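Local coordinates for protein endoglucanase (Clostridium thermocellum, PDB 2E4T) that is an endoglucanase, the family 44 glycoside hydrolase part of a longer multidomain protein, that probably cleaves internal beta-1,4-glucosidic bonds in cellulose and xyloglucan, at residues R255-K266 / N341-P351. Residues are numbered along the deposited sequence; the frame is centred on the assembly and turned at random.
Sequences RWFIDYYLDKMK and NLLDSIEKYYP
Ser345 of helix 338-349 meets Asp259 and Trp256 where two neighbouring outer helices of the TIM barrel pack. Helix 257-272 precedes barrel strand 279-284, and helix 338-349 precedes the adjacent parallel strand 354-360. The short segments cross at -33°, with axes 9.1 Å apart.

Polar contacts hold the N-terminal end of helix 257-272. Ser345 OG donates to Asp259 OD1 at 2.6 Å, on the syn side of the carboxylate. The same OG accepts from Trp256 NE1 at 3.0 Å, close to the indole plane. Water 2 donates to it as a third partner. Arg255 NH2 bonds a lone pair of Asn341 OD1 at 2.9 Å, while Arg255 NH1 forms a salt bridge with Asp334. Water 1 links Asp259 OD2 to Tyr349 OH.

Beside this polar group, Leu342 CD2 lies 3.8 Å from Trp256 CH2 and touches Ile258. Apolar packing fills the middle, where Leu262 CB meets Tyr349 CB at 3.7 Å and the two Leu262 methyls reach Ile346 CG1.

Asp259 O lies over one face of the Tyr349 ring, with Tyr349 CE1 3.3 Å from Asp259 CG. Asp263 CB approaches this ring obliquely. Tyr350 closes the far end. Its CG is anti to its own N (chi1 -162°), which turns one face of the ring onto Lys266 CA and CB. Its hydroxyl bonds to Ser269. Lys266 NZ pairs with Asp270, and Lys266 CB makes a CH-pi contact 3.8 Å from the Tyr350 ring centroid.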
loop_
_atom_site.group_PDB
_atom_site.type_symbol
_atom_site.label_atom_id
_atom_site.label_comp_id
_atom_site.label_asym_id
_atom_site.label_seq_id
_atom_site.Cartn_x
_atom_site.Cartn_y
_atom_site.Cartn_z
ATOM N N ARG A 255 -14.589 19.240 -4.796
ATOM C CA ARG A 255 -14.853 18.944 -3.418
ATOM C C ARG A 255 -13.535 18.748 -2.622
ATOM O O ARG A 255 -13.494 19.002 -1.401
ATOM C CB ARG A 255 -15.755 17.676 -3.318
ATOM C CG ARG A 255 -16.442 17.480 -1.978
ATOM C CD ARG A 255 -17.452 16.374 -2.064
ATOM N NE ARG A 255 -16.862 15.013 -2.094
ATOM C CZ ARG A 255 -16.815 14.140 -1.100
ATOM N NH1 ARG A 255 -17.232 14.457 0.129
ATOM N NH2 ARG A 255 -16.371 12.913 -1.350
ATOM N N TRP A 256 -12.532 18.184 -3.285
ATOM C CA TRP A 256 -11.215 17.940 -2.689
ATOM C C TRP A 256 -10.208 17.765 -3.807
ATOM O O TRP A 256 -10.580 17.535 -4.999
ATOM C CB TRP A 256 -11.173 16.783 -1.697
ATOM C CG TRP A 256 -11.605 15.421 -2.127
ATOM C CD1 TRP A 256 -12.360 15.039 -3.233
ATOM C CD2 TRP A 256 -11.393 14.218 -1.370
ATOM N NE1 TRP A 256 -12.625 13.682 -3.178
ATOM C CE2 TRP A 256 -12.037 13.162 -2.061
ATOM C CE3 TRP A 256 -10.727 13.954 -0.167
ATOM C CZ2 TRP A 256 -12.041 11.864 -1.568
ATOM C CZ3 TRP A 256 -10.739 12.673 0.319
ATOM C CH2 TRP A 256 -11.390 11.636 -0.381
ATOM N N PHE A 257 -8.933 17.841 -3.451
ATOM C CA PHE A 257 -7.832 17.684 -4.391
ATOM C C PHE A 257 -7.889 16.335 -5.101
ATOM O O PHE A 257 -7.547 16.276 -6.308
ATOM C CB PHE A 257 -6.473 17.921 -3.717
ATOM C CG PHE A 257 -5.351 17.698 -4.665
ATOM C CD1 PHE A 257 -5.007 18.647 -5.610
ATOM C CD2 PHE A 257 -4.642 16.494 -4.627
ATOM C CE1 PHE A 257 -4.017 18.392 -6.562
ATOM C CE2 PHE A 257 -3.648 16.231 -5.565
ATOM C CZ PHE A 257 -3.326 17.182 -6.538
ATOM N N ILE A 258 -8.326 15.262 -4.437
ATOM C CA ILE A 258 -8.449 13.977 -5.145
ATOM C C ILE A 258 -9.232 14.126 -6.430
ATOM O O ILE A 258 -8.846 13.584 -7.488
ATOM C CB ILE A 258 -9.189 12.975 -4.212
ATOM C CG1 ILE A 258 -8.364 12.656 -2.945
ATOM C CG2 ILE A 258 -9.584 11.721 -4.970
ATOM C CD1 ILE A 258 -7.056 11.934 -3.195
ATOM N N ASP A 259 -10.369 14.862 -6.392
ATOM C CA ASP A 259 -11.188 15.013 -7.613
ATOM C C ASP A 259 -10.472 15.805 -8.683
ATOM O O ASP A 259 -10.577 15.489 -9.882
ATOM C CB ASP A 259 -12.492 15.735 -7.263
ATOM C CG ASP A 259 -13.446 14.866 -6.438
ATOM O OD1 ASP A 259 -13.272 13.635 -6.412
ATOM O OD2 ASP A 259 -14.407 15.471 -5.874
ATOM N N TYR A 260 -9.787 16.893 -8.283
ATOM C CA TYR A 260 -9.001 17.693 -9.230
ATOM C C TYR A 260 -7.938 16.813 -9.908
ATOM O O TYR A 260 -7.752 16.850 -11.139
ATOM C CB TYR A 260 -8.360 18.854 -8.497
ATOM C CG TYR A 260 -7.382 19.667 -9.324
ATOM C CD1 TYR A 260 -7.792 20.833 -9.976
ATOM C CD2 TYR A 260 -6.048 19.314 -9.387
ATOM C CE1 TYR A 260 -6.893 21.621 -10.673
ATOM C CE2 TYR A 260 -5.129 20.097 -10.095
ATOM C CZ TYR A 260 -5.562 21.255 -10.720
ATOM O OH TYR A 260 -4.609 22.036 -11.360
ATOM N N TYR A 261 -7.215 16.027 -9.090
ATOM C CA TYR A 261 -6.143 15.201 -9.668
ATOM C C TYR A 261 -6.700 14.220 -10.667
ATOM O O TYR A 261 -6.193 14.077 -11.792
ATOM C CB TYR A 261 -5.420 14.467 -8.504
ATOM C CG TYR A 261 -4.259 13.661 -8.932
ATOM C CD1 TYR A 261 -3.037 14.259 -9.229
ATOM C CD2 TYR A 261 -4.340 12.257 -9.037
ATOM C CE1 TYR A 261 -1.923 13.528 -9.600
ATOM C CE2 TYR A 261 -3.211 11.519 -9.403
ATOM C CZ TYR A 261 -2.020 12.123 -9.640
ATOM O OH TYR A 261 -0.926 11.328 -9.931
ATOM N N LEU A 262 -7.776 13.517 -10.288
ATOM C CA LEU A 262 -8.375 12.549 -11.216
ATOM C C LEU A 262 -8.865 13.252 -12.486
ATOM O O LEU A 262 -8.644 12.753 -13.599
ATOM C CB LEU A 262 -9.537 11.829 -10.506
ATOM C CG LEU A 262 -9.097 10.859 -9.414
ATOM C CD1 LEU A 262 -10.299 10.541 -8.537
ATOM C CD2 LEU A 262 -8.489 9.592 -10.006
ATOM N N ASP A 263 -9.565 14.384 -12.323
ATOM C CA ASP A 263 -10.161 15.060 -13.455
ATOM C C ASP A 263 -9.054 15.565 -14.409
ATOM O O ASP A 263 -9.197 15.440 -15.654
ATOM C CB ASP A 263 -11.006 16.236 -12.962
ATOM C CG ASP A 263 -11.878 16.848 -14.040
ATOM O OD1 ASP A 263 -12.506 16.116 -14.812
ATOM O OD2 ASP A 263 -12.036 18.083 -14.046
ATOM N N LYS A 264 -8.026 16.174 -13.860
ATOM C CA LYS A 264 -6.952 16.702 -14.700
ATOM C C LYS A 264 -6.142 15.584 -15.363
ATOM O O LYS A 264 -5.689 15.727 -16.533
ATOM C CB LYS A 264 -6.068 17.678 -13.933
ATOM C CG LYS A 264 -6.780 18.923 -13.434
ATOM C CD LYS A 264 -7.558 19.700 -14.507
ATOM C CE LYS A 264 -8.208 20.951 -13.917
ATOM N NZ LYS A 264 -9.124 21.612 -14.928
ATOM N N MET A 265 -5.919 14.473 -14.644
ATOM C CA MET A 265 -5.213 13.357 -15.308
ATOM C C MET A 265 -6.101 12.731 -16.406
ATOM O O MET A 265 -5.576 12.328 -17.436
ATOM C CB MET A 265 -4.787 12.300 -14.280
ATOM C CG MET A 265 -3.697 12.828 -13.309
ATOM S SD MET A 265 -2.206 13.464 -14.083
ATOM C CE MET A 265 -1.496 11.940 -14.747
ATOM N N LYS A 266 -7.417 12.675 -16.195
ATOM C CA LYS A 266 -8.311 12.176 -17.248
ATOM C C LYS A 266 -8.264 13.135 -18.454
ATOM O O LYS A 266 -8.188 12.686 -19.594
ATOM C CB LYS A 266 -9.738 12.039 -16.734
ATOM C CG LYS A 266 -10.653 11.520 -17.862
ATOM C CD LYS A 266 -11.937 10.938 -17.455
ATOM C CE LYS A 266 -12.560 10.172 -18.647
ATOM N NZ LYS A 266 -12.962 11.129 -19.693
ATOM N N ASN A 341 -15.302 6.812 -0.392
ATOM C CA ASN A 341 -15.152 8.184 -0.901
ATOM C C ASN A 341 -14.112 8.251 -2.034
ATOM O O ASN A 341 -14.340 8.927 -3.053
ATOM C CB ASN A 341 -14.880 9.182 0.219
ATOM C CG ASN A 341 -16.173 9.650 0.831
ATOM O OD1 ASN A 341 -16.722 10.671 0.395
ATOM N ND2 ASN A 341 -16.721 8.931 1.786
ATOM N N LEU A 342 -12.961 7.583 -1.847
ATOM C CA LEU A 342 -11.948 7.578 -2.909
ATOM C C LEU A 342 -12.508 6.887 -4.164
ATOM O O LEU A 342 -12.303 7.350 -5.300
ATOM C CB LEU A 342 -10.673 6.889 -2.419
ATOM C CG LEU A 342 -9.923 7.659 -1.333
ATOM C CD1 LEU A 342 -8.865 6.762 -0.671
ATOM C CD2 LEU A 342 -9.257 8.937 -1.917
ATOM N N LEU A 343 -13.167 5.731 -3.965
ATOM C CA LEU A 343 -13.686 4.973 -5.106
ATOM C C LEU A 343 -14.816 5.756 -5.836
ATOM O O LEU A 343 -14.910 5.687 -7.068
ATOM C CB LEU A 343 -14.171 3.605 -4.664
ATOM C CG LEU A 343 -13.036 2.681 -4.204
ATOM C CD1 LEU A 343 -13.614 1.509 -3.424
ATOM C CD2 LEU A 343 -12.187 2.190 -5.371
ATOM N N ASP A 344 -15.636 6.468 -5.070
ATOM C CA ASP A 344 -16.700 7.305 -5.667
ATOM C C ASP A 344 -16.092 8.423 -6.487
ATOM O O ASP A 344 -16.575 8.775 -7.571
ATOM C CB ASP A 344 -17.590 7.856 -4.565
ATOM C CG ASP A 344 -18.611 8.908 -5.012
ATOM O OD1 ASP A 344 -19.587 8.460 -5.561
ATOM O OD2 ASP A 344 -18.460 10.142 -4.806
ATOM N N SER A 345 -14.990 9.020 -6.000
ATOM C CA SER A 345 -14.291 10.016 -6.786
ATOM C C SER A 345 -13.741 9.459 -8.076
ATOM O O SER A 345 -13.842 10.109 -9.133
ATOM C CB SER A 345 -13.183 10.659 -5.925
ATOM O OG SER A 345 -13.740 11.523 -4.973
ATOM N N ILE A 346 -13.156 8.255 -8.020
ATOM C CA ILE A 346 -12.715 7.596 -9.232
ATOM C C ILE A 346 -13.881 7.423 -10.224
ATOM O O ILE A 346 -13.760 7.734 -11.422
ATOM C CB ILE A 346 -12.039 6.265 -8.919
ATOM C CG1 ILE A 346 -10.638 6.527 -8.305
ATOM C CG2 ILE A 346 -11.951 5.395 -10.165
ATOM C CD1 ILE A 346 -10.028 5.308 -7.642
ATOM N N GLU A 347 -15.025 6.926 -9.709
ATOM C CA GLU A 347 -16.175 6.686 -10.613
ATOM C C GLU A 347 -16.650 7.981 -11.271
ATOM O O GLU A 347 -17.083 7.967 -12.419
ATOM C CB GLU A 347 -17.323 6.041 -9.821
ATOM C CG GLU A 347 -17.022 4.661 -9.399
ATOM C CD GLU A 347 -18.127 4.012 -8.548
ATOM O OE1 GLU A 347 -18.965 4.725 -7.924
ATOM O OE2 GLU A 347 -18.148 2.751 -8.487
ATOM N N LYS A 348 -16.576 9.097 -10.538
ATOM C CA LYS A 348 -17.080 10.353 -11.059
ATOM C C LYS A 348 -16.099 11.024 -12.011
ATOM O O LYS A 348 -16.526 11.657 -12.984
ATOM C CB LYS A 348 -17.395 11.315 -9.879
ATOM C CG LYS A 348 -18.666 10.943 -9.088
ATOM C CD LYS A 348 -18.858 11.781 -7.826
ATOM C CE LYS A 348 -20.246 11.488 -7.234
ATOM N NZ LYS A 348 -20.326 11.911 -5.831
ATOM N N TYR A 349 -14.791 10.961 -11.712
ATOM C CA TYR A 349 -13.810 11.774 -12.413
ATOM C C TYR A 349 -12.823 11.003 -13.291
ATOM O O TYR A 349 -12.276 11.591 -14.242
ATOM C CB TYR A 349 -13.063 12.672 -11.453
ATOM C CG TYR A 349 -13.940 13.773 -10.906
ATOM C CD1 TYR A 349 -14.482 13.728 -9.625
ATOM C CD2 TYR A 349 -14.238 14.915 -11.708
ATOM C CE1 TYR A 349 -15.318 14.742 -9.163
ATOM C CE2 TYR A 349 -15.073 15.922 -11.237
ATOM C CZ TYR A 349 -15.575 15.847 -9.945
ATOM O OH TYR A 349 -16.375 16.862 -9.523
ATOM N N TYR A 350 -12.544 9.722 -13.015
ATOM C CA TYR A 350 -11.680 8.984 -13.930
ATOM C C TYR A 350 -11.983 7.493 -13.822
ATOM O O TYR A 350 -11.202 6.683 -13.241
ATOM C CB TYR A 350 -10.192 9.272 -13.708
ATOM C CG TYR A 350 -9.289 8.880 -14.863
ATOM C CD1 TYR A 350 -7.971 9.318 -14.900
ATOM C CD2 TYR A 350 -9.759 8.111 -15.915
ATOM C CE1 TYR A 350 -7.138 8.991 -15.944
ATOM C CE2 TYR A 350 -8.940 7.810 -17.000
ATOM C CZ TYR A 350 -7.623 8.226 -17.020
ATOM O OH TYR A 350 -6.779 7.916 -18.065
ATOM N N PRO A 351 -13.142 7.069 -14.345
ATOM C CA PRO A 351 -13.553 5.671 -14.215
ATOM C C PRO A 351 -12.477 4.730 -14.718
ATOM O O PRO A 351 -11.789 5.000 -15.710
ATOM C CB PRO A 351 -14.836 5.566 -15.080
ATOM C CG PRO A 351 -15.329 6.916 -15.204
ATOM C CD PRO A 351 -14.157 7.887 -15.027
HETATM O O HOH W 1 -15.689 17.594 -6.891
HETATM O O HOH W 2 -16.262 11.463 -3.856
HETATM O O HOH W 3 -13.371 13.701 -15.547
#